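Local coordinates for protein 2'-deoxycytidine 5'-triphosphate deaminase (Agrobacterium tumefaciens, PDB 2R9Q) that probably deaminates dCTP to dUTP by hydrolysis, releasing ammonia, at residues G11-R19 and Q37-L45; R169-E179 and L335-K343. All blocks are in the same frame, centred on the assembly; numbering follows the deposited sequence.

In the fold
Contact 1 (11-19 with 37-45) is the buried one, the mostly apolar start of a helix, with Asp15 and Arg19 beside it, on a turn between two short strands, while contact 2 (169-179 with 335-343) is only partly buried and owes more to charge and backbone pairing. Their centres lie about 15 Å apart, and both reach the antiparallel sheet in which strand 162-170 pairs with 11-12 and 42-46. Gly11 and Ile12 join them: Gly11 O lies 2.8 Å from Ile170 N, and Ile12 O the same distance from Leu341 N, both probable hydrogen bonds. Contact 1 stays within the N-terminal family region, whereas contact 2 ties the end of that region's sheet to a strand of the C-terminal one.

Contact 1. Residues G11-R19 and Q37-L45; sequences GILADGAIR and QVQPASLDL
Asp15 and Ile18, on the first turn of helix 15-23, close over Val38 and the turn that follows it. CG1 of Val38, anti to its backbone N (chi1 -176°), lies 3.2 Å from Asp15 CB and 3.9 Å from Ile18 CB, the valine and isoleucine side chains running past each other in opposite senses. Ile18 also sends CD1 to within 3.5 Å of Ser42 O and packs CG2 on Leu43 CB (4.2 Å). On strand 11-12, Ile12 CG2 packs 4.0 Å from Ala41 CB. A single direct hydrogen bond spans the segments: Asp15 N donates to Pro40 O at 3.0 Å, bent to 140° and from above the carbonyl plane. Strands 38-39 and 42-46 form an antiparallel hairpin, with Gln39 N bonded to Ser42 O, and its turn abuts the helix N-terminus, where Ala14 is the N-cap residue. Further out, the Arg19 guanidinium lays one face over Val38 CB, its chain bent at chi3 (-94°). It makes a long salt bridge from NH2 to Asp15 OD2, but its stronger partner is Glu345 through NE. The Asp15 carboxylate is held by the backbone N atoms of Glu345 and Gly346, and a water donates to both Asp15 OD2 (2.6 Å) and Val38 O (2.9 Å). Leu27 touches Ile18 and Leu43; Ala41 O accepts from Arg167 NE.

Contact 2. Residues R169-E179 and L335-K343; sequences RIGHALLNESE and LVYEHMLEK
Arg169 and Glu338 form the charged part of the contact, a side-on, two-nitrogen salt bridge. Arg169 NE meets Glu338 OE2 at 2.9 Å and NH2 meets OE1 at 3.1 Å, each on the syn lone pair, with guanidinium and carboxylate nearly coplanar (16° apart). The Glu338 chain, extended beyond CG, reaches the arginine edge, and this flat double grip holds the rotation of the carboxylate. Ser109 takes Arg169 NH1, and a water that accepts from Ala173 N may donate to Glu338 OE2. The second polar side-chain link joins His339 to Glu179: His339 NE2 donates to Glu179 OE2 over 3.1 Å, almost straight at 174°. OE2 lies in the ring plane, but is met on its anti side and 30° out of the carboxylate plane.

Backbone bonds run between the loop and strand 331-339. His339 N donates to Ala173 O and Leu175 N to Tyr337 O, flanking the bridged pair Leu174 and Glu338; Ala173 is the centre of an inverse gamma turn.

Apolar contacts fill in around these. Leu175 CD1 approaches the His339 ring obliquely, 3.5 Å from His339 CD2, and Leu175 CD2 packs on Tyr337 CB. Ile170 CD1 meets Leu341 CD1 at 3.6 Å, the two side chains crossing at about a right angle, and Leu174 CD1 lies over Glu338 CG.

An isolated antiparallel bridge, reinforced by these side chains, attaches the segment between strand 162-170 and helix 177-186 to strand 331-339, joining the two dUTPase-clan regions of the chain.

Contact 1. Residues G11-R19 and Q37-L45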
ATOM      1  N   GLY B  11     -14.314  12.551 -41.462  1.00 73.96           N
ATOM      2  CA  GLY B  11     -15.015  12.378 -40.179  1.00 72.65           C
ATOM      3  C   GLY B  11     -14.949  10.961 -39.639  1.00 70.77           C
ATOM      4  O   GLY B  11     -14.147  10.165 -40.087  1.00 69.34           O
ATOM      5  N   ILE B  12     -15.826  10.658 -38.691  1.00 69.25           N
ATOM      6  CA  ILE B  12     -15.895   9.345 -38.065  1.00 68.30           C
ATOM      7  C   ILE B  12     -16.834   8.431 -38.863  1.00 67.77           C
ATOM      8  O   ILE B  12     -17.894   8.854 -39.290  1.00 66.79           O
ATOM      9  CB  ILE B  12     -16.326   9.442 -36.554  1.00 67.65           C
ATOM     10  CG1 ILE B  12     -15.260  10.210 -35.769  1.00 67.69           C
ATOM     11  CG2 ILE B  12     -16.492   8.075 -35.931  1.00 65.19           C
ATOM     12  CD1 ILE B  12     -15.770  10.936 -34.555  1.00 66.15           C
ATOM     13  N   LEU B  13     -16.411   7.188 -39.064  1.00 67.42           N
ATOM     14  CA  LEU B  13     -17.260   6.163 -39.658  1.00 67.69           C
ATOM     15  C   LEU B  13     -18.397   5.751 -38.712  1.00 67.78           C
ATOM     16  O   LEU B  13     -18.174   5.359 -37.558  1.00 66.90           O
ATOM     17  CB  LEU B  13     -16.440   4.922 -40.093  1.00 67.72           C
ATOM     18  CG  LEU B  13     -15.502   5.036 -41.319  1.00 66.57           C
ATOM     19  CD1 LEU B  13     -14.292   5.948 -41.079  1.00 62.12           C
ATOM     20  CD2 LEU B  13     -15.041   3.638 -41.725  1.00 67.23           C
ATOM     21  N   ALA B  14     -19.622   5.849 -39.222  1.00 68.15           N
ATOM     22  CA  ALA B  14     -20.791   5.348 -38.519  1.00 68.81           C
ATOM     23  C   ALA B  14     -20.831   3.810 -38.602  1.00 68.57           C
ATOM     24  O   ALA B  14     -20.076   3.205 -39.349  1.00 66.92           O
ATOM     25  CB  ALA B  14     -22.084   5.996 -39.081  1.00 68.56           C
ATOM     26  N   ASP B  15     -21.690   3.190 -37.804  1.00 69.23           N
ATOM     27  CA  ASP B  15     -21.892   1.733 -37.847  1.00 69.71           C
ATOM     28  C   ASP B  15     -22.134   1.085 -39.246  1.00 69.79           C
ATOM     29  O   ASP B  15     -21.741  -0.068 -39.474  1.00 68.18           O
ATOM     30  CB  ASP B  15     -23.013   1.314 -36.874  1.00 70.05           C
ATOM     31  CG  ASP B  15     -24.226   2.211 -36.929  1.00 70.01           C
ATOM     32  OD1 ASP B  15     -24.337   3.003 -37.881  1.00 70.79           O
ATOM     33  OD2 ASP B  15     -25.067   2.127 -36.012  1.00 68.50           O
ATOM     34  N   GLY B  16     -22.781   1.810 -40.162  1.00 70.14           N
ATOM     35  CA  GLY B  16     -23.053   1.286 -41.491  1.00 70.05           C
ATOM     36  C   GLY B  16     -21.753   1.078 -42.228  1.00 70.01           C
ATOM     37  O   GLY B  16     -21.531   0.039 -42.830  1.00 70.67           O
ATOM     38  N   ALA B  17     -20.916   2.097 -42.196  1.00 69.54           N
ATOM     39  CA  ALA B  17     -19.561   2.043 -42.700  1.00 69.33           C
ATOM     40  C   ALA B  17     -18.699   0.987 -42.006  1.00 69.02           C
ATOM     41  O   ALA B  17     -17.939   0.289 -42.661  1.00 67.62           O
ATOM     42  CB  ALA B  17     -18.914   3.417 -42.591  1.00 68.63           C
ATOM     43  N   ILE B  18     -18.800   0.870 -40.687  1.00 69.79           N
ATOM     44  CA  ILE B  18     -18.020  -0.140 -39.962  1.00 70.19           C
ATOM     45  C   ILE B  18     -18.441  -1.518 -40.466  1.00 70.06           C
ATOM     46  O   ILE B  18     -17.609  -2.373 -40.726  1.00 68.71           O
ATOM     47  CB  ILE B  18     -18.176  -0.062 -38.402  1.00 70.10           C
ATOM     48  CG1 ILE B  18     -17.600   1.242 -37.842  1.00 70.17           C
ATOM     49  CG2 ILE B  18     -17.462  -1.262 -37.740  1.00 69.68           C
ATOM     50  CD1 ILE B  18     -18.024   1.555 -36.414  1.00 68.97           C
ATOM     51  N   ARG B  19     -19.745  -1.715 -40.603  1.00 70.35           N
ATOM     52  CA  ARG B  19     -20.269  -2.949 -41.160  1.00 71.21           C
ATOM     53  C   ARG B  19     -19.831  -3.188 -42.614  1.00 71.69           C
ATOM     54  O   ARG B  19     -19.519  -4.293 -42.964  1.00 70.22           O
ATOM     55  CB  ARG B  19     -21.789  -2.983 -41.023  1.00 71.30           C
ATOM     56  CG  ARG B  19     -22.203  -3.400 -39.624  1.00 70.67           C
ATOM     57  CD  ARG B  19     -23.649  -3.629 -39.514  1.00 71.86           C
ATOM     58  NE  ARG B  19     -24.326  -2.433 -39.053  1.00 71.94           N
ATOM     59  CZ  ARG B  19     -24.852  -2.257 -37.845  1.00 73.00           C
ATOM     60  NH1 ARG B  19     -24.804  -3.189 -36.907  1.00 73.11           N
ATOM     61  NH2 ARG B  19     -25.437  -1.102 -37.570  1.00 75.43           N
ATOM     62  N   GLN B  37     -22.378  -5.513 -31.425  1.00 67.77           N
ATOM     63  CA  GLN B  37     -20.941  -5.223 -31.337  1.00 66.93           C
ATOM     64  C   GLN B  37     -20.566  -3.884 -31.946  1.00 66.36           C
ATOM     65  O   GLN B  37     -19.632  -3.226 -31.463  1.00 65.16           O
ATOM     66  CB  GLN B  37     -20.092  -6.318 -31.961  1.00 66.50           C
ATOM     67  CG  GLN B  37     -18.723  -6.405 -31.353  1.00 64.77           C
ATOM     68  CD  GLN B  37     -17.851  -7.429 -32.039  1.00 62.17           C
ATOM     69  OE1 GLN B  37     -18.302  -8.514 -32.357  1.00 58.78           O
ATOM     70  NE2 GLN B  37     -16.597  -7.086 -32.262  1.00 60.77           N
ATOM     71  N   VAL B  38     -21.298  -3.490 -32.986  1.00 65.82           N
ATOM     72  CA  VAL B  38     -21.070  -2.223 -33.675  1.00 65.65           C
ATOM     73  C   VAL B  38     -21.943  -1.153 -33.021  1.00 65.41           C
ATOM     74  O   VAL B  38     -23.172  -1.271 -32.958  1.00 65.48           O
ATOM     75  CB  VAL B  38     -21.360  -2.318 -35.198  1.00 65.95           C
ATOM     76  CG1 VAL B  38     -21.005  -1.002 -35.903  1.00 64.01           C
ATOM     77  CG2 VAL B  38     -20.609  -3.532 -35.829  1.00 64.48           C
ATOM     78  N   GLN B  39     -21.283  -0.142 -32.482  1.00 65.01           N
ATOM     79  CA  GLN B  39     -21.947   0.962 -31.853  1.00 64.79           C
ATOM     80  C   GLN B  39     -22.136   2.003 -32.951  1.00 63.98           C
ATOM     81  O   GLN B  39     -21.583   1.849 -34.053  1.00 62.73           O
ATOM     82  CB  GLN B  39     -21.119   1.491 -30.667  1.00 65.65           C
ATOM     83  CG  GLN B  39     -20.688   0.436 -29.640  1.00 66.60           C
ATOM     84  CD  GLN B  39     -21.842  -0.286 -29.030  1.00 68.16           C
ATOM     85  OE1 GLN B  39     -22.937   0.256 -28.910  1.00 70.36           O
ATOM     86  NE2 GLN B  39     -21.625  -1.538 -28.670  1.00 71.20           N
ATOM     87  N   PRO B  40     -22.946   3.044 -32.677  1.00 63.63           N
ATOM     88  CA  PRO B  40     -23.174   4.148 -33.622  1.00 62.79           C
ATOM     89  C   PRO B  40     -21.906   4.774 -34.252  1.00 62.23           C
ATOM     90  O   PRO B  40     -21.919   5.057 -35.434  1.00 60.82           O
ATOM     91  CB  PRO B  40     -23.945   5.160 -32.779  1.00 62.85           C
ATOM     92  CG  PRO B  40     -24.634   4.363 -31.756  1.00 63.22           C
ATOM     93  CD  PRO B  40     -23.752   3.209 -31.449  1.00 63.87           C
ATOM     94  N   ALA B  41     -20.823   4.952 -33.482  1.00 62.05           N
ATOM     95  CA  ALA B  41     -19.574   5.574 -33.972  1.00 61.20           C
ATOM     96  C   ALA B  41     -18.269   4.885 -33.493  1.00 61.44           C
ATOM     97  O   ALA B  41     -17.216   5.535 -33.381  1.00 59.94           O
ATOM     98  CB  ALA B  41     -19.560   7.025 -33.601  1.00 60.73           C
ATOM     99  N   SER B  42     -18.361   3.572 -33.229  1.00 61.48           N
ATOM    100  CA  SER B  42     -17.240   2.745 -32.771  1.00 60.98           C
ATOM    101  C   SER B  42     -17.618   1.270 -32.827  1.00 60.73           C
ATOM    102  O   SER B  42     -18.765   0.910 -33.053  1.00 61.07           O
ATOM    103  CB  SER B  42     -16.816   3.117 -31.341  1.00 61.14           C
ATOM    104  OG  SER B  42     -17.917   3.050 -30.441  1.00 61.19           O
ATOM    105  N   LEU B  43     -16.630   0.418 -32.630  1.00 60.30           N
ATOM    106  CA  LEU B  43     -16.806  -1.009 -32.534  1.00 59.74           C
ATOM    107  C   LEU B  43     -16.130  -1.570 -31.271  1.00 59.33           C
ATOM    108  O   LEU B  43     -14.958  -1.341 -31.013  1.00 58.81           O
ATOM    109  CB  LEU B  43     -16.226  -1.643 -33.791  1.00 59.97           C
ATOM    110  CG  LEU B  43     -15.963  -3.144 -33.856  1.00 59.22           C
ATOM    111  CD1 LEU B  43     -17.221  -3.953 -34.101  1.00 54.63           C
ATOM    112  CD2 LEU B  43     -14.897  -3.380 -34.886  1.00 58.80           C
ATOM    113  N   ASP B  44     -16.899  -2.300 -30.478  1.00 59.82           N
ATOM    114  CA  ASP B  44     -16.368  -3.181 -29.425  1.00 60.10           C
ATOM    115  C   ASP B  44     -15.411  -4.239 -29.961  1.00 59.50           C
ATOM    116  O   ASP B  44     -15.620  -4.812 -31.036  1.00 58.53           O
ATOM    117  CB  ASP B  44     -17.487  -3.865 -28.645  1.00 59.93           C
ATOM    118  CG  ASP B  44     -18.188  -2.915 -27.692  1.00 60.84           C
ATOM    119  OD1 ASP B  44     -17.897  -1.692 -27.756  1.00 60.32           O
ATOM    120  OD2 ASP B  44     -19.014  -3.402 -26.882  1.00 57.10           O
ATOM    121  N   LEU B  45     -14.352  -4.444 -29.188  1.00 58.88           N
ATOM    122  CA  LEU B  45     -13.322  -5.417 -29.459  1.00 58.50           C
ATOM    123  C   LEU B  45     -13.451  -6.559 -28.463  1.00 57.99           C
ATOM    124  O   LEU B  45     -13.725  -6.341 -27.295  1.00 58.24           O
ATOM    125  CB  LEU B  45     -11.930  -4.779 -29.353  1.00 58.29           C
ATOM    126  CG  LEU B  45     -11.585  -3.622 -30.279  1.00 56.90           C
ATOM    127  CD1 LEU B  45     -10.330  -2.909 -29.721  1.00 56.26           C
ATOM    128  CD2 LEU B  45     -11.410  -4.112 -31.719  1.00 54.69           C
TER
HETATM  129  O   HOH W   1     -15.918   4.472 -35.823  1.00 36.46           O
HETATM  130  O   HOH W   2     -25.298   0.395 -34.092  1.00 48.33           O

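Contact 2. Residues R169-E179 and L335-K343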
ATOM      1  N   ARG B 169     -11.839   6.730 -38.462  1.00 66.85           N
ATOM      2  CA  ARG B 169     -12.006   8.059 -39.051  1.00 68.39           C
ATOM      3  C   ARG B 169     -11.182   8.339 -40.331  1.00 69.45           C
ATOM      4  O   ARG B 169     -10.139   7.724 -40.566  1.00 69.02           O
ATOM      5  CB  ARG B 169     -11.686   9.106 -37.989  1.00 68.82           C
ATOM      6  CG  ARG B 169     -10.281   9.025 -37.458  1.00 68.79           C
ATOM      7  CD  ARG B 169      -9.972  10.168 -36.529  1.00 70.78           C
ATOM      8  NE  ARG B 169     -10.871  10.279 -35.383  1.00 70.85           N
ATOM      9  CZ  ARG B 169     -10.862   9.477 -34.318  1.00 70.80           C
ATOM     10  NH1 ARG B 169     -10.049   8.430 -34.236  1.00 71.68           N
ATOM     11  NH2 ARG B 169     -11.705   9.711 -33.333  1.00 70.92           N
ATOM     12  N   ILE B 170     -11.671   9.259 -41.160  1.00 70.66           N
ATOM     13  CA  ILE B 170     -10.872   9.821 -42.264  1.00 71.44           C
ATOM     14  C   ILE B 170     -10.612  11.284 -41.948  1.00 72.37           C
ATOM     15  O   ILE B 170     -11.530  12.059 -41.792  1.00 71.19           O
ATOM     16  CB  ILE B 170     -11.528   9.627 -43.650  1.00 71.35           C
ATOM     17  CG1 ILE B 170     -11.749   8.118 -43.910  1.00 70.92           C
ATOM     18  CG2 ILE B 170     -10.636  10.232 -44.771  1.00 68.59           C
ATOM     19  CD1 ILE B 170     -13.023   7.770 -44.639  1.00 69.11           C
ATOM     20  N   GLY B 171      -9.332  11.624 -41.805  1.00 74.37           N
ATOM     21  CA  GLY B 171      -8.906  12.913 -41.266  1.00 75.31           C
ATOM     22  C   GLY B 171      -9.247  13.091 -39.793  1.00 76.17           C
ATOM     23  O   GLY B 171      -9.448  12.131 -39.053  1.00 75.21           O
ATOM     24  N   HIS B 172      -9.315  14.347 -39.378  1.00 77.68           N
ATOM     25  CA  HIS B 172      -9.597  14.693 -38.006  1.00 79.02           C
ATOM     26  C   HIS B 172     -10.528  15.891 -37.992  1.00 78.77           C
ATOM     27  O   HIS B 172     -10.089  17.006 -37.792  1.00 78.23           O
ATOM     28  CB  HIS B 172      -8.279  14.973 -37.279  1.00 79.75           C
ATOM     29  CG  HIS B 172      -8.308  14.660 -35.818  1.00 81.41           C
ATOM     30  ND1 HIS B 172      -7.432  15.238 -34.921  1.00 82.37           N
ATOM     31  CD2 HIS B 172      -9.111  13.845 -35.091  1.00 82.97           C
ATOM     32  CE1 HIS B 172      -7.685  14.777 -33.709  1.00 83.46           C
ATOM     33  NE2 HIS B 172      -8.699  13.930 -33.785  1.00 83.41           N
ATOM     34  N   ALA B 173     -11.821  15.618 -38.159  1.00 79.37           N
ATOM     35  CA  ALA B 173     -12.858  16.637 -38.332  1.00 79.88           C
ATOM     36  C   ALA B 173     -13.413  17.149 -37.011  1.00 80.19           C
ATOM     37  O   ALA B 173     -14.630  17.120 -36.783  1.00 79.07           O
ATOM     38  CB  ALA B 173     -13.982  16.098 -39.201  1.00 79.75           C
ATOM     39  N   LEU B 174     -12.504  17.622 -36.157  1.00 80.99           N
ATOM     40  CA  LEU B 174     -12.852  18.264 -34.902  1.00 81.87           C
ATOM     41  C   LEU B 174     -13.494  19.617 -35.143  1.00 82.53           C
ATOM     42  O   LEU B 174     -13.189  20.313 -36.109  1.00 81.74           O
ATOM     43  CB  LEU B 174     -11.620  18.499 -34.028  1.00 81.96           C
ATOM     44  CG  LEU B 174     -10.916  17.384 -33.241  1.00 81.81           C
ATOM     45  CD1 LEU B 174     -11.750  16.100 -33.170  1.00 80.22           C
ATOM     46  CD2 LEU B 174      -9.504  17.151 -33.786  1.00 79.69           C
ATOM     47  N   LEU B 175     -14.364  19.992 -34.222  1.00 83.63           N
ATOM     48  CA  LEU B 175     -14.963  21.314 -34.215  1.00 84.16           C
ATOM     49  C   LEU B 175     -14.087  22.275 -33.422  1.00 85.46           C
ATOM     50  O   LEU B 175     -13.538  21.903 -32.389  1.00 85.41           O
ATOM     51  CB  LEU B 175     -16.362  21.247 -33.608  1.00 83.70           C
ATOM     52  CG  LEU B 175     -17.442  20.667 -34.522  1.00 81.11           C
ATOM     53  CD1 LEU B 175     -17.091  19.258 -34.967  1.00 75.78           C
ATOM     54  CD2 LEU B 175     -18.781  20.729 -33.794  1.00 78.46           C
ATOM     55  N   ASN B 176     -13.949  23.505 -33.922  1.00 87.02           N
ATOM     56  CA  ASN B 176     -13.309  24.593 -33.168  1.00 88.11           C
ATOM     57  C   ASN B 176     -14.360  25.348 -32.313  1.00 89.12           C
ATOM     58  O   ASN B 176     -15.541  24.968 -32.305  1.00 88.90           O
ATOM     59  CB  ASN B 176     -12.496  25.529 -34.095  1.00 87.87           C
ATOM     60  CG  ASN B 176     -13.363  26.297 -35.129  1.00 87.32           C
ATOM     61  OD1 ASN B 176     -14.501  25.932 -35.448  1.00 84.50           O
ATOM     62  ND2 ASN B 176     -12.787  27.365 -35.667  1.00 87.38           N
ATOM     63  N   GLU B 177     -13.933  26.377 -31.580  1.00 90.17           N
ATOM     64  CA  GLU B 177     -14.844  27.106 -30.703  1.00 91.55           C
ATOM     65  C   GLU B 177     -16.162  27.501 -31.372  1.00 91.30           C
ATOM     66  O   GLU B 177     -17.237  27.226 -30.843  1.00 91.16           O
ATOM     67  CB  GLU B 177     -14.174  28.348 -30.129  1.00 92.26           C
ATOM     68  CG  GLU B 177     -13.506  28.135 -28.771  1.00 96.47           C
ATOM     69  CD  GLU B 177     -13.792  29.287 -27.779  1.00102.30           C
ATOM     70  OE1 GLU B 177     -15.009  29.568 -27.503  1.00103.75           O
ATOM     71  OE2 GLU B 177     -12.794  29.891 -27.274  1.00104.00           O
ATOM     72  N   SER B 178     -16.069  28.125 -32.538  1.00 91.20           N
ATOM     73  CA  SER B 178     -17.224  28.719 -33.223  1.00 91.12           C
ATOM     74  C   SER B 178     -18.246  27.692 -33.659  1.00 91.03           C
ATOM     75  O   SER B 178     -19.450  27.902 -33.517  1.00 90.77           O
ATOM     76  CB  SER B 178     -16.761  29.499 -34.458  1.00 90.86           C
ATOM     77  OG  SER B 178     -15.561  30.185 -34.173  1.00 90.27           O
ATOM     78  N   GLU B 179     -17.742  26.601 -34.223  1.00 91.08           N
ATOM     79  CA  GLU B 179     -18.553  25.466 -34.682  1.00 90.89           C
ATOM     80  C   GLU B 179     -19.345  24.868 -33.504  1.00 90.26           C
ATOM     81  O   GLU B 179     -20.547  24.580 -33.621  1.00 89.75           O
ATOM     82  CB  GLU B 179     -17.622  24.409 -35.288  1.00 91.10           C
ATOM     83  CG  GLU B 179     -18.024  23.835 -36.642  1.00 92.02           C
ATOM     84  CD  GLU B 179     -16.812  23.433 -37.489  1.00 93.54           C
ATOM     85  OE1 GLU B 179     -15.726  24.044 -37.307  1.00 93.57           O
ATOM     86  OE2 GLU B 179     -16.943  22.510 -38.332  1.00 93.72           O
ATOM     87  N   LEU B 335     -15.288  17.882 -23.101  1.00 68.01           N
ATOM     88  CA  LEU B 335     -15.937  17.068 -24.117  1.00 67.00           C
ATOM     89  C   LEU B 335     -15.681  17.672 -25.496  1.00 66.72           C
ATOM     90  O   LEU B 335     -16.141  18.766 -25.799  1.00 66.06           O
ATOM     91  CB  LEU B 335     -17.419  16.950 -23.852  1.00 66.69           C
ATOM     92  CG  LEU B 335     -18.208  15.836 -24.540  1.00 66.01           C
ATOM     93  CD1 LEU B 335     -17.673  14.427 -24.187  1.00 60.86           C
ATOM     94  CD2 LEU B 335     -19.708  15.984 -24.212  1.00 65.99           C
ATOM     95  N   VAL B 336     -14.913  16.939 -26.300  1.00 66.11           N
ATOM     96  CA  VAL B 336     -14.488  17.359 -27.630  1.00 65.54           C
ATOM     97  C   VAL B 336     -15.361  16.707 -28.733  1.00 65.53           C
ATOM     98  O   VAL B 336     -15.549  15.501 -28.750  1.00 63.80           O
ATOM     99  CB  VAL B 336     -13.017  17.031 -27.842  1.00 64.60           C
ATOM    100  CG1 VAL B 336     -12.625  17.258 -29.276  1.00 64.32           C
ATOM    101  CG2 VAL B 336     -12.145  17.862 -26.889  1.00 64.64           C
ATOM    102  N   TYR B 337     -15.880  17.536 -29.639  1.00 66.20           N
ATOM    103  CA  TYR B 337     -16.813  17.109 -30.671  1.00 66.84           C
ATOM    104  C   TYR B 337     -16.093  16.885 -32.011  1.00 67.57           C
ATOM    105  O   TYR B 337     -15.120  17.555 -32.334  1.00 67.00           O
ATOM    106  CB  TYR B 337     -17.950  18.122 -30.828  1.00 66.12           C
ATOM    107  CG  TYR B 337     -18.931  18.122 -29.679  1.00 65.58           C
ATOM    108  CD1 TYR B 337     -20.121  17.428 -29.758  1.00 63.43           C
ATOM    109  CD2 TYR B 337     -18.664  18.817 -28.503  1.00 66.12           C
ATOM    110  CE1 TYR B 337     -21.009  17.406 -28.704  1.00 63.86           C
ATOM    111  CE2 TYR B 337     -19.561  18.799 -27.435  1.00 65.43           C
ATOM    112  CZ  TYR B 337     -20.738  18.102 -27.544  1.00 64.60           C
ATOM    113  OH  TYR B 337     -21.647  18.091 -26.493  1.00 63.63           O
ATOM    114  N   GLU B 338     -16.596  15.923 -32.769  1.00 68.59           N
ATOM    115  CA  GLU B 338     -16.054  15.566 -34.052  1.00 69.41           C
ATOM    116  C   GLU B 338     -17.226  15.195 -34.979  1.00 69.58           C
ATOM    117  O   GLU B 338     -18.220  14.597 -34.534  1.00 68.10           O
ATOM    118  CB  GLU B 338     -15.077  14.402 -33.861  1.00 69.68           C
ATOM    119  CG  GLU B 338     -14.178  14.099 -35.041  1.00 69.95           C
ATOM    120  CD  GLU B 338     -13.206  12.943 -34.807  1.00 71.38           C
ATOM    121  OE1 GLU B 338     -13.057  12.469 -33.639  1.00 73.59           O
ATOM    122  OE2 GLU B 338     -12.586  12.516 -35.811  1.00 71.01           O
ATOM    123  N   HIS B 339     -17.115  15.588 -36.253  1.00 70.23           N
ATOM    124  CA  HIS B 339     -18.117  15.269 -37.275  1.00 71.20           C
ATOM    125  C   HIS B 339     -18.185  13.785 -37.601  1.00 71.50           C
ATOM    126  O   HIS B 339     -17.173  13.118 -37.784  1.00 71.20           O
ATOM    127  CB  HIS B 339     -17.845  15.980 -38.607  1.00 71.27           C
ATOM    128  CG  HIS B 339     -18.089  17.451 -38.585  1.00 70.60           C
ATOM    129  ND1 HIS B 339     -19.331  18.003 -38.815  1.00 70.67           N
ATOM    130  CD2 HIS B 339     -17.241  18.490 -38.401  1.00 68.97           C
ATOM    131  CE1 HIS B 339     -19.241  19.319 -38.732  1.00 70.64           C
ATOM    132  NE2 HIS B 339     -17.983  19.640 -38.482  1.00 69.74           N
ATOM    133  N   MET B 340     -19.403  13.289 -37.721  1.00 72.20           N
ATOM    134  CA  MET B 340     -19.632  12.005 -38.331  1.00 72.65           C
ATOM    135  C   MET B 340     -19.495  12.145 -39.843  1.00 73.72           C
ATOM    136  O   MET B 340     -19.764  13.212 -40.393  1.00 72.92           O
ATOM    137  CB  MET B 340     -21.012  11.519 -37.960  1.00 72.12           C
ATOM    138  CG  MET B 340     -21.186  11.246 -36.479  1.00 70.57           C
ATOM    139  SD  MET B 340     -20.129   9.981 -35.779  1.00 63.32           S
ATOM    140  CE  MET B 340     -20.825   8.474 -36.452  1.00 66.66           C
ATOM    141  N   LEU B 341     -19.026  11.080 -40.487  1.00 75.40           N
ATOM    142  CA  LEU B 341     -19.020  10.964 -41.944  1.00 77.01           C
ATOM    143  C   LEU B 341     -20.441  10.839 -42.501  1.00 78.77           C
ATOM    144  O   LEU B 341     -20.753  11.457 -43.505  1.00 79.06           O
ATOM    145  CB  LEU B 341     -18.209   9.745 -42.402  1.00 77.09           C
ATOM    146  CG  LEU B 341     -16.724   9.885 -42.710  1.00 75.61           C
ATOM    147  CD1 LEU B 341     -16.198   8.544 -43.227  1.00 75.94           C
ATOM    148  CD2 LEU B 341     -16.477  11.010 -43.703  1.00 73.59           C
ATOM    149  N   GLU B 342     -21.268  10.009 -41.866  1.00 80.59           N
ATOM    150  CA  GLU B 342     -22.703   9.929 -42.145  1.00 81.90           C
ATOM    151  C   GLU B 342     -23.454   9.707 -40.823  1.00 83.00           C
ATOM    152  O   GLU B 342     -22.833   9.515 -39.772  1.00 82.77           O
ATOM    153  CB  GLU B 342     -23.012   8.799 -43.142  1.00 81.59           C
ATOM    154  N   LYS B 343     -24.779   9.729 -40.882  1.00 84.15           N
ATOM    155  CA  LYS B 343     -25.608   9.498 -39.711  1.00 85.94           C
ATOM    156  C   LYS B 343     -25.630   8.004 -39.399  1.00 85.27           C
ATOM    157  O   LYS B 343     -25.776   7.202 -40.306  1.00 85.24           O
ATOM    158  CB  LYS B 343     -27.036  10.006 -39.944  1.00 86.30           C
ATOM    159  CG  LYS B 343     -27.894  10.129 -38.664  1.00 88.40           C
ATOM    160  CD  LYS B 343     -29.378  10.512 -38.984  1.00 89.63           C
ATOM    161  CE  LYS B 343     -30.083  11.281 -37.813  1.00 91.98           C
ATOM    162  NZ  LYS B 343     -30.337  10.453 -36.560  1.00 94.10           N
TER
HETATM  163  O   HOH W   3     -12.305  12.514 -38.589  1.00 43.54           O
HETATM  164  O   HOH W   4     -14.444  20.521 -29.374  1.00 46.65           O